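Local coordinates for endo-polygalacturonase (Pectobacterium carotovorum subsp. carotovorum, PDB 1BHE), which hydrolyses the 1,4-alpha-D-galacturonosyl linkages of polygalacturonic acid and takes part in the maceration and soft-rotting of plant tissue, at residues Phe179-Phe185 with Met207-Thr213; Ser1-Thr5 with Arg238-Ile242; Thr150-Ile156 with Ser172-Val178. All blocks are in the same frame, centred on the assembly; numbering follows the deposited sequence.

How the contacts relate
Contacts 1 and 3 join coils of the right-handed parallel beta-helix of this family 28 glycoside hydrolase, and contact 2 lays the N-terminal segment on its outside. Contacts 1 and 3 share strand 177-180: contact 3 pairs its start with Thr150-Ile156, contact 1 its end with Met207-Thr213. Their centres are about 16 Å apart, with Ser180 N 2.8 Å from Ile156 O. Contact 2 has its centre about 10 Å from that of contact 1, Thr213 OG1 lying 2.6 Å from Asp2 OD2. The Phe175 side chain of contact 3 lies about 6 Å from that of Asp223, the predicted proton donor, and about 9 Å from that of His251, an inferred active-site residue.

Contact 1. Residues Phe179-Phe185 with Met207-Thr213; sequences FSDGDGF and MSSKNIT
Phe179 and Ile212 make the tight apolar end of this contact: their side chains overlap head to tail, running opposite ways, with Ile212 CD1 within 3.5 Å of Phe179 CD2. The same methyl carbon reaches Phe185 CB (3.7 Å), and that CB sits over the centre of one face of the Phe179 ring, while Ile212 CG2 meets the Phe185 ring at its edge. Ser209 OG, lying beside its own backbone N (chi1 -70°), reaches the turn of the other segment and accepts from Gly182 N at 3.0 Å. These are adjacent coils of a parallel beta-helix, Asp183 over Lys210 and Phe185 over Ile212, with a turn of the same shape at Asp181-Gly182 and Ser208-Ser209. The sheet bonds run on to Thr213 N and Phe185 O (2.8 Å). Asp181, Gly182, Asp183 and Lys210 form the partly exposed, polar side. A water bridges Gly182 O and Ser208 O, and Asp181 forms a salt bridge with Arg234. Asn211, buried beside Asp183, sends ND2 almost straight (178°) to Asp183 OD1 at 2.8 Å, approaching from above the carboxylate plane; the OD1 of Asn211 is held by Ser3 and Asn239. Lys210 bends away to Glu236 O.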
loop_
_atom_site.group_PDB
_atom_site.type_symbol
_atom_site.label_atom_id
_atom_site.label_comp_id
_atom_site.label_asym_id
_atom_site.label_seq_id
_atom_site.Cartn_x
_atom_site.Cartn_y
_atom_site.Cartn_z
ATOM N N PHE A 179 4.899 4.919 -1.260
ATOM C CA PHE A 179 5.215 6.218 -1.846
ATOM C C PHE A 179 5.602 7.147 -0.687
ATOM O O PHE A 179 4.707 7.659 0.000
ATOM C CB PHE A 179 4.028 6.788 -2.619
ATOM C CG PHE A 179 4.335 8.051 -3.377
ATOM C CD1 PHE A 179 5.144 8.024 -4.503
ATOM C CD2 PHE A 179 3.813 9.266 -2.964
ATOM C CE1 PHE A 179 5.433 9.188 -5.201
ATOM C CE2 PHE A 179 4.094 10.426 -3.658
ATOM C CZ PHE A 179 4.906 10.392 -4.776
ATOM N N SER A 180 6.897 7.308 -0.449
ATOM C CA SER A 180 7.384 8.046 0.702
ATOM C C SER A 180 8.025 9.395 0.418
ATOM O O SER A 180 8.859 9.536 -0.468
ATOM C CB SER A 180 8.494 7.242 1.423
ATOM O OG SER A 180 7.980 6.011 1.889
ATOM N N ASP A 181 7.706 10.375 1.256
ATOM C CA ASP A 181 8.249 11.717 1.195
ATOM C C ASP A 181 8.251 12.305 -0.209
ATOM O O ASP A 181 9.224 12.931 -0.655
ATOM C CB ASP A 181 9.675 11.722 1.780
ATOM C CG ASP A 181 9.756 10.979 3.098
ATOM O OD1 ASP A 181 9.124 11.375 4.094
ATOM O OD2 ASP A 181 10.464 9.956 3.135
ATOM N N GLY A 182 7.112 12.179 -0.889
ATOM C CA GLY A 182 7.002 12.662 -2.260
ATOM C C GLY A 182 5.752 13.497 -2.493
ATOM O O GLY A 182 4.974 13.809 -1.590
ATOM N N ASP A 183 5.563 13.822 -3.772
ATOM C CA ASP A 183 4.431 14.645 -4.189
ATOM C C ASP A 183 3.943 14.235 -5.573
ATOM O O ASP A 183 4.637 14.474 -6.559
ATOM C CB ASP A 183 4.900 16.098 -4.187
ATOM C CG ASP A 183 3.874 17.137 -4.557
ATOM O OD1 ASP A 183 2.827 16.834 -5.168
ATOM O OD2 ASP A 183 4.131 18.325 -4.235
ATOM N N GLY A 184 2.754 13.648 -5.636
ATOM C CA GLY A 184 2.210 13.277 -6.950
ATOM C C GLY A 184 2.414 11.790 -7.211
ATOM O O GLY A 184 3.494 11.356 -7.599
ATOM N N PHE A 185 1.376 11.007 -6.950
ATOM C CA PHE A 185 1.408 9.569 -7.190
ATOM C C PHE A 185 0.016 9.165 -7.673
ATOM O O PHE A 185 -0.966 9.475 -7.005
ATOM C CB PHE A 185 1.778 8.766 -5.945
ATOM C CG PHE A 185 1.601 7.280 -6.076
ATOM C CD1 PHE A 185 2.532 6.513 -6.759
ATOM C CD2 PHE A 185 0.502 6.646 -5.526
ATOM C CE1 PHE A 185 2.376 5.143 -6.880
ATOM C CE2 PHE A 185 0.342 5.277 -5.647
ATOM C CZ PHE A 185 1.277 4.514 -6.319
ATOM N N MET A 207 3.278 7.580 2.481
ATOM C CA MET A 207 3.951 7.856 3.745
ATOM C C MET A 207 4.557 9.256 3.746
ATOM O O MET A 207 5.518 9.509 3.020
ATOM C CB MET A 207 5.086 6.846 3.981
ATOM C CG MET A 207 4.634 5.419 4.236
ATOM S SD MET A 207 6.022 4.294 4.519
ATOM C CE MET A 207 5.110 2.760 4.738
ATOM N N SER A 208 3.966 10.188 4.492
ATOM C CA SER A 208 4.433 11.574 4.531
ATOM C C SER A 208 4.555 12.108 3.102
ATOM O O SER A 208 5.592 12.627 2.680
ATOM C CB SER A 208 5.747 11.692 5.300
ATOM O OG SER A 208 5.515 11.749 6.713
ATOM N N SER A 209 3.479 11.957 2.333
ATOM C CA SER A 209 3.483 12.368 0.927
ATOM C C SER A 209 2.218 13.147 0.601
ATOM O O SER A 209 1.225 13.020 1.322
ATOM C CB SER A 209 3.575 11.124 0.029
ATOM O OG SER A 209 4.861 10.527 0.125
ATOM N N LYS A 210 2.233 13.941 -0.469
ATOM C CA LYS A 210 1.033 14.673 -0.846
ATOM C C LYS A 210 0.641 14.355 -2.292
ATOM O O LYS A 210 1.440 13.846 -3.065
ATOM C CB LYS A 210 1.137 16.183 -0.688
ATOM C CG LYS A 210 2.505 16.813 -0.760
ATOM C CD LYS A 210 2.641 18.083 0.066
ATOM C CE LYS A 210 2.212 17.958 1.510
ATOM N NZ LYS A 210 3.300 18.037 2.521
ATOM N N ASN A 211 -0.595 14.703 -2.603
ATOM C CA ASN A 211 -1.190 14.584 -3.924
ATOM C C ASN A 211 -1.157 13.173 -4.486
ATOM O O ASN A 211 -0.401 12.809 -5.379
ATOM C CB ASN A 211 -0.529 15.605 -4.869
ATOM C CG ASN A 211 -0.753 17.024 -4.351
ATOM O OD1 ASN A 211 -1.873 17.382 -3.977
ATOM N ND2 ASN A 211 0.302 17.827 -4.312
ATOM N N ILE A 212 -2.060 12.350 -3.956
ATOM C CA ILE A 212 -2.206 10.949 -4.289
ATOM C C ILE A 212 -3.575 10.593 -4.866
ATOM O O ILE A 212 -4.599 10.959 -4.284
ATOM C CB ILE A 212 -2.076 10.080 -3.010
ATOM C CG1 ILE A 212 -0.863 10.453 -2.162
ATOM C CG2 ILE A 212 -2.067 8.598 -3.375
ATOM C CD1 ILE A 212 0.477 10.341 -2.843
ATOM N N THR A 213 -3.583 9.804 -5.935
ATOM C CA THR A 213 -4.833 9.302 -6.491
ATOM C C THR A 213 -4.747 7.784 -6.651
ATOM O O THR A 213 -3.812 7.285 -7.271
ATOM C CB THR A 213 -5.188 9.906 -7.859
ATOM O OG1 THR A 213 -5.565 11.276 -7.682
ATOM C CG2 THR A 213 -6.351 9.182 -8.528
HETATM O O HOH W 1 6.136 14.883 0.769
#

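Contact 2. Residues Ser1-Thr5 with Arg238-Ile242; sequences SDSRT and RNISI
Ser1-Ser3 run irregularly along the strand Arg238-Ile242, Ser1 nearest Ser241 and Asp2 nearest Asn239 by CA, so the two backbones pass in opposite directions without pairing as strands. The backbones come together in carbon-to-oxygen approaches, such as Ser1 CA to Ile240 O (3.2 Å) and the longer one from Asp2 CA to Asn239 O. The hydrogen bond between the segments uses a side chain: Ser241 points at the N-terminal residues and its OG accepts a hydrogen bond from Asp2 N at 2.8 Å and 160°. That oxygen also lies against Ser1 CA and CB. Asn239 packs from the other end, CB on Ser1 O (3.3 Å) and ND2 alongside Ser3 CB (3.8 Å), while its amide is bonded to Asn264 through OD1 and to Asn211 through ND2. Asp2 swings its carboxylate opposite its own N (chi1 -171°), which carries it forward along the chain, towards Arg4. OD1 accepts Arg4 N from above the carboxylate plane, closing an Asx turn, and on its syn lone pair also accepts Arg4 NE (3.1 Å). OD2 uses its syn lone pair for Arg4 NH2 at 2.8 Å, completing a side-on, two-nitrogen salt bridge, both oxygens lying close to the guanidinium plane. Thr213 OG1 is a further partner of OD2, and Arg4 itself reaches Thr186 and Asn161. Ser3 OG bonds to Asn211, and Ser1 N to Thr266. The N-terminus is thus fixed to the outside of the beta-helix mainly by polar groups, spread over several successive coils. With Arg4 on both oxygens, the Asp2 carboxylate is probably kept ionised, and its several donors should hold it in one orientation.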
loop_
_atom_site.group_PDB
_atom_site.type_symbol
_atom_site.label_atom_id
_atom_site.label_comp_id
_atom_site.label_asym_id
_atom_site.label_seq_id
_atom_site.Cartn_x
_atom_site.Cartn_y
_atom_site.Cartn_z
ATOM N N SER A 1 -9.136 15.304 -1.230
ATOM C CA SER A 1 -8.894 15.000 -2.662
ATOM C C SER A 1 -7.543 15.515 -3.141
ATOM O O SER A 1 -6.953 16.438 -2.583
ATOM C CB SER A 1 -10.000 15.577 -3.551
ATOM O OG SER A 1 -9.951 16.996 -3.490
ATOM N N ASP A 2 -6.968 14.773 -4.078
ATOM C CA ASP A 2 -5.690 15.128 -4.711
ATOM C C ASP A 2 -5.822 16.547 -5.250
ATOM O O ASP A 2 -6.893 16.865 -5.782
ATOM C CB ASP A 2 -5.456 14.109 -5.820
ATOM C CG ASP A 2 -4.116 14.108 -6.509
ATOM O OD1 ASP A 2 -3.427 15.145 -6.528
ATOM O OD2 ASP A 2 -3.750 13.045 -7.071
ATOM N N SER A 3 -4.804 17.392 -5.118
ATOM C CA SER A 3 -4.939 18.778 -5.565
ATOM C C SER A 3 -4.664 18.918 -7.058
ATOM O O SER A 3 -4.961 19.950 -7.667
ATOM C CB SER A 3 -4.043 19.721 -4.771
ATOM O OG SER A 3 -2.680 19.600 -5.136
ATOM N N ARG A 4 -4.098 17.878 -7.652
ATOM C CA ARG A 4 -3.781 17.878 -9.066
ATOM C C ARG A 4 -4.983 17.483 -9.920
ATOM O O ARG A 4 -5.881 16.796 -9.438
ATOM C CB ARG A 4 -2.681 16.846 -9.369
ATOM C CG ARG A 4 -1.390 17.016 -8.582
ATOM C CD ARG A 4 -0.472 15.824 -8.842
ATOM N NE ARG A 4 -1.131 14.572 -8.464
ATOM C CZ ARG A 4 -0.765 13.371 -8.897
ATOM N NH1 ARG A 4 0.264 13.229 -9.717
ATOM N NH2 ARG A 4 -1.427 12.294 -8.501
ATOM N N THR A 5 -4.924 17.843 -11.200
ATOM C CA THR A 5 -5.911 17.324 -12.145
ATOM C C THR A 5 -5.338 15.988 -12.616
ATOM O O THR A 5 -4.169 15.921 -12.996
ATOM C CB THR A 5 -6.177 18.230 -13.348
ATOM O OG1 THR A 5 -4.943 18.712 -13.890
ATOM C CG2 THR A 5 -7.016 19.415 -12.906
ATOM N N ARG A 238 -1.032 14.989 2.745
ATOM C CA ARG A 238 -2.192 15.760 2.359
ATOM C C ARG A 238 -2.679 15.490 0.942
ATOM O O ARG A 238 -1.908 15.193 0.033
ATOM C CB ARG A 238 -1.869 17.274 2.352
ATOM C CG ARG A 238 -1.397 17.863 3.658
ATOM C CD ARG A 238 -1.173 19.373 3.530
ATOM N NE ARG A 238 -1.186 19.938 4.868
ATOM C CZ ARG A 238 -2.190 20.554 5.471
ATOM N NH1 ARG A 238 -3.361 20.751 4.892
ATOM N NH2 ARG A 238 -1.958 20.968 6.710
ATOM N N ASN A 239 -3.960 15.776 0.719
ATOM C CA ASN A 239 -4.587 15.726 -0.588
ATOM C C ASN A 239 -4.557 14.348 -1.228
ATOM O O ASN A 239 -3.708 14.048 -2.070
ATOM C CB ASN A 239 -3.901 16.760 -1.511
ATOM C CG ASN A 239 -3.801 18.150 -0.908
ATOM O OD1 ASN A 239 -4.630 18.529 -0.077
ATOM N ND2 ASN A 239 -2.781 18.913 -1.290
ATOM N N ILE A 240 -5.543 13.513 -0.885
ATOM C CA ILE A 240 -5.617 12.143 -1.388
ATOM C C ILE A 240 -7.005 11.818 -1.922
ATOM O O ILE A 240 -8.016 12.183 -1.318
ATOM C CB ILE A 240 -5.259 11.111 -0.294
ATOM C CG1 ILE A 240 -3.820 11.295 0.193
ATOM C CG2 ILE A 240 -5.454 9.675 -0.777
ATOM C CD1 ILE A 240 -3.414 10.438 1.366
ATOM N N SER A 241 -7.059 11.188 -3.084
ATOM C CA SER A 241 -8.303 10.770 -3.706
ATOM C C SER A 241 -8.306 9.250 -3.889
ATOM O O SER A 241 -7.415 8.717 -4.545
ATOM C CB SER A 241 -8.526 11.414 -5.069
ATOM O OG SER A 241 -8.735 12.805 -4.969
ATOM N N ILE A 242 -9.263 8.566 -3.291
ATOM C CA ILE A 242 -9.432 7.121 -3.408
ATOM C C ILE A 242 -10.794 6.910 -4.084
ATOM O O ILE A 242 -11.833 6.967 -3.433
ATOM C CB ILE A 242 -9.420 6.419 -2.045
ATOM C CG1 ILE A 242 -8.185 6.776 -1.218
ATOM C CG2 ILE A 242 -9.537 4.903 -2.197
ATOM C CD1 ILE A 242 -6.853 6.410 -1.831
#

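Contact 3. Residues Thr150-Ile156 with Ser172-Val178; sequences TPRLIQI and SPNFHVV
Arg152 lies along the Phe175 side chain, its guanidinium plane only 14° from that of the ring and NH2 3.8 Å from Phe175 CD2. Val178 CG2 sits over one face of this guanidinium, and Asn174 OD1 stands at its edge. The arm is extended from CG to NE, which carries the charged end out as far as the ring. Phe175 lies near Asp223, the predicted proton donor, placing these loops by the active site. Leu153 pushes CG against Ser172 OG (3.4 Å), and Pro173 CB rests on Pro151 O, the two proline rings crossing at about a right angle. Asn174 turns its amide to Thr150: ND2 gives a bond to OG1 at 3.0 Å and a weak one to Thr150 O.

A second layer sets these groups. Arg152 NH1 donates in its own plane to Gln155 OE1 at 2.8 Å, fixing the rotation of the guanidinium; the NE2 of that glutamine is held by Asn157. A water over the centre of the Phe175 ring accepts from Arg152 NH2 and donates to Asn174 OD1, which in addition accepts Phe175 N on a lone pair in its carbonyl plane (2.6 Å). Ser172 OG donates to Asn174 O, and Ser172 CB covers one face of the His176 ring, itself bonded to Thr194 and to Asp202 O. Beyond these loop residues the two segments continue as parallel strands of successive beta-helix coils, with Ile154 N bonded to His176 O and Ile156 N to Val178 O.

Strand 154-157 lies between strands 103-106 and 177-180, and Leu169 of strand 167-170 packs on Leu153, Ile154 and Val177, probably in the interior of the beta-helix, while Met207 of strand 204-207 adjoins Arg152, Phe175 and Val178.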
loop_
_atom_site.group_PDB
_atom_site.type_symbol
_atom_site.label_atom_id
_atom_site.label_comp_id
_atom_site.label_asym_id
_atom_site.label_seq_id
_atom_site.Cartn_x
_atom_site.Cartn_y
_atom_site.Cartn_z
ATOM N N THR A 150 12.202 -8.565 4.933
ATOM C CA THR A 150 11.716 -9.081 3.660
ATOM C C THR A 150 11.555 -7.904 2.685
ATOM O O THR A 150 11.215 -6.800 3.103
ATOM C CB THR A 150 10.352 -9.782 3.760
ATOM O OG1 THR A 150 9.382 -8.833 4.242
ATOM C CG2 THR A 150 10.315 -10.999 4.679
ATOM N N PRO A 151 11.762 -8.125 1.395
ATOM C CA PRO A 151 11.657 -7.084 0.394
ATOM C C PRO A 151 10.263 -6.589 0.054
ATOM O O PRO A 151 9.320 -7.354 -0.168
ATOM C CB PRO A 151 12.282 -7.699 -0.857
ATOM C CG PRO A 151 12.556 -9.123 -0.589
ATOM C CD PRO A 151 12.179 -9.430 0.827
ATOM N N ARG A 152 10.106 -5.268 -0.025
ATOM C CA ARG A 152 8.914 -4.642 -0.585
ATOM C C ARG A 152 8.953 -4.755 -2.107
ATOM O O ARG A 152 10.057 -4.850 -2.662
ATOM C CB ARG A 152 8.843 -3.158 -0.204
ATOM C CG ARG A 152 8.526 -2.971 1.280
ATOM C CD ARG A 152 8.639 -1.501 1.673
ATOM N NE ARG A 152 8.179 -1.289 3.049
ATOM C CZ ARG A 152 8.372 -0.166 3.734
ATOM N NH1 ARG A 152 9.013 0.861 3.192
ATOM N NH2 ARG A 152 7.918 -0.084 4.981
ATOM N N LEU A 153 7.804 -4.761 -2.775
ATOM C CA LEU A 153 7.802 -4.873 -4.230
ATOM C C LEU A 153 8.237 -3.570 -4.901
ATOM O O LEU A 153 9.139 -3.542 -5.734
ATOM C CB LEU A 153 6.432 -5.233 -4.778
ATOM C CG LEU A 153 5.998 -6.664 -5.001
ATOM C CD1 LEU A 153 4.785 -6.665 -5.939
ATOM C CD2 LEU A 153 7.077 -7.585 -5.548
ATOM N N ILE A 154 7.549 -2.479 -4.566
ATOM C CA ILE A 154 7.839 -1.186 -5.196
ATOM C C ILE A 154 8.050 -0.154 -4.091
ATOM O O ILE A 154 7.144 0.032 -3.284
ATOM C CB ILE A 154 6.697 -0.749 -6.127
ATOM C CG1 ILE A 154 6.620 -1.628 -7.389
ATOM C CG2 ILE A 154 6.814 0.710 -6.553
ATOM C CD1 ILE A 154 5.272 -1.517 -8.085
ATOM N N GLN A 155 9.208 0.476 -4.070
ATOM C CA GLN A 155 9.530 1.495 -3.068
ATOM C C GLN A 155 9.873 2.797 -3.780
ATOM O O GLN A 155 10.797 2.851 -4.589
ATOM C CB GLN A 155 10.716 1.014 -2.226
ATOM C CG GLN A 155 11.237 2.044 -1.239
ATOM C CD GLN A 155 10.371 2.193 -0.005
ATOM O OE1 GLN A 155 9.849 1.234 0.557
ATOM N NE2 GLN A 155 10.213 3.443 0.436
ATOM N N ILE A 156 9.098 3.842 -3.540
ATOM C CA ILE A 156 9.282 5.130 -4.199
ATOM C C ILE A 156 9.591 6.216 -3.170
ATOM O O ILE A 156 8.795 6.439 -2.262
ATOM C CB ILE A 156 8.035 5.520 -5.006
ATOM C CG1 ILE A 156 7.607 4.403 -5.972
ATOM C CG2 ILE A 156 8.287 6.811 -5.776
ATOM C CD1 ILE A 156 6.112 4.384 -6.238
ATOM N N SER A 172 3.455 -10.285 -2.850
ATOM C CA SER A 172 4.535 -9.443 -2.335
ATOM C C SER A 172 5.045 -9.960 -1.003
ATOM O O SER A 172 4.280 -10.267 -0.086
ATOM C CB SER A 172 4.028 -7.999 -2.194
ATOM O OG SER A 172 5.069 -7.164 -1.739
ATOM N N PRO A 173 6.363 -10.048 -0.854
ATOM C CA PRO A 173 6.990 -10.486 0.383
ATOM C C PRO A 173 6.687 -9.531 1.534
ATOM O O PRO A 173 6.503 -9.959 2.670
ATOM C CB PRO A 173 8.480 -10.539 0.075
ATOM C CG PRO A 173 8.561 -10.558 -1.419
ATOM C CD PRO A 173 7.387 -9.714 -1.869
ATOM N N ASN A 174 6.624 -8.239 1.248
ATOM C CA ASN A 174 6.335 -7.201 2.239
ATOM C C ASN A 174 5.286 -6.264 1.638
ATOM O O ASN A 174 4.439 -6.761 0.880
ATOM C CB ASN A 174 7.631 -6.503 2.599
ATOM C CG ASN A 174 7.694 -5.646 3.832
ATOM O OD1 ASN A 174 6.987 -4.649 3.966
ATOM N ND2 ASN A 174 8.588 -5.999 4.762
ATOM N N PHE A 175 5.277 -4.983 1.978
ATOM C CA PHE A 175 4.289 -4.078 1.378
ATOM C C PHE A 175 4.435 -4.090 -0.143
ATOM O O PHE A 175 5.551 -4.230 -0.636
ATOM C CB PHE A 175 4.461 -2.667 1.937
ATOM C CG PHE A 175 4.243 -2.510 3.418
ATOM C CD1 PHE A 175 3.865 -3.560 4.236
ATOM C CD2 PHE A 175 4.414 -1.255 3.993
ATOM C CE1 PHE A 175 3.676 -3.379 5.593
ATOM C CE2 PHE A 175 4.216 -1.066 5.348
ATOM C CZ PHE A 175 3.849 -2.127 6.153
ATOM N N HIS A 176 3.331 -3.942 -0.871
ATOM C CA HIS A 176 3.381 -3.955 -2.327
ATOM C C HIS A 176 3.925 -2.648 -2.896
ATOM O O HIS A 176 4.839 -2.652 -3.722
ATOM C CB HIS A 176 1.995 -4.214 -2.934
ATOM C CG HIS A 176 1.449 -5.588 -2.686
ATOM N ND1 HIS A 176 1.007 -6.005 -1.453
ATOM C CD2 HIS A 176 1.265 -6.631 -3.533
ATOM C CE1 HIS A 176 0.574 -7.258 -1.543
ATOM N NE2 HIS A 176 0.719 -7.667 -2.790
ATOM N N VAL A 177 3.286 -1.534 -2.533
ATOM C CA VAL A 177 3.659 -0.219 -3.044
ATOM C C VAL A 177 3.754 0.798 -1.908
ATOM O O VAL A 177 2.831 0.962 -1.106
ATOM C CB VAL A 177 2.655 0.347 -4.070
ATOM C CG1 VAL A 177 3.163 1.669 -4.653
ATOM C CG2 VAL A 177 2.339 -0.599 -5.216
ATOM N N VAL A 178 4.880 1.502 -1.845
ATOM C CA VAL A 178 5.123 2.535 -0.848
ATOM C C VAL A 178 5.554 3.813 -1.574
ATOM O O VAL A 178 6.444 3.766 -2.419
ATOM C CB VAL A 178 6.215 2.151 0.173
ATOM C CG1 VAL A 178 6.575 3.338 1.066
ATOM C CG2 VAL A 178 5.792 0.966 1.038
HETATM O O HOH W 2 6.991 -9.615 5.405
HETATM O O HOH W 3 7.544 -2.888 5.923
#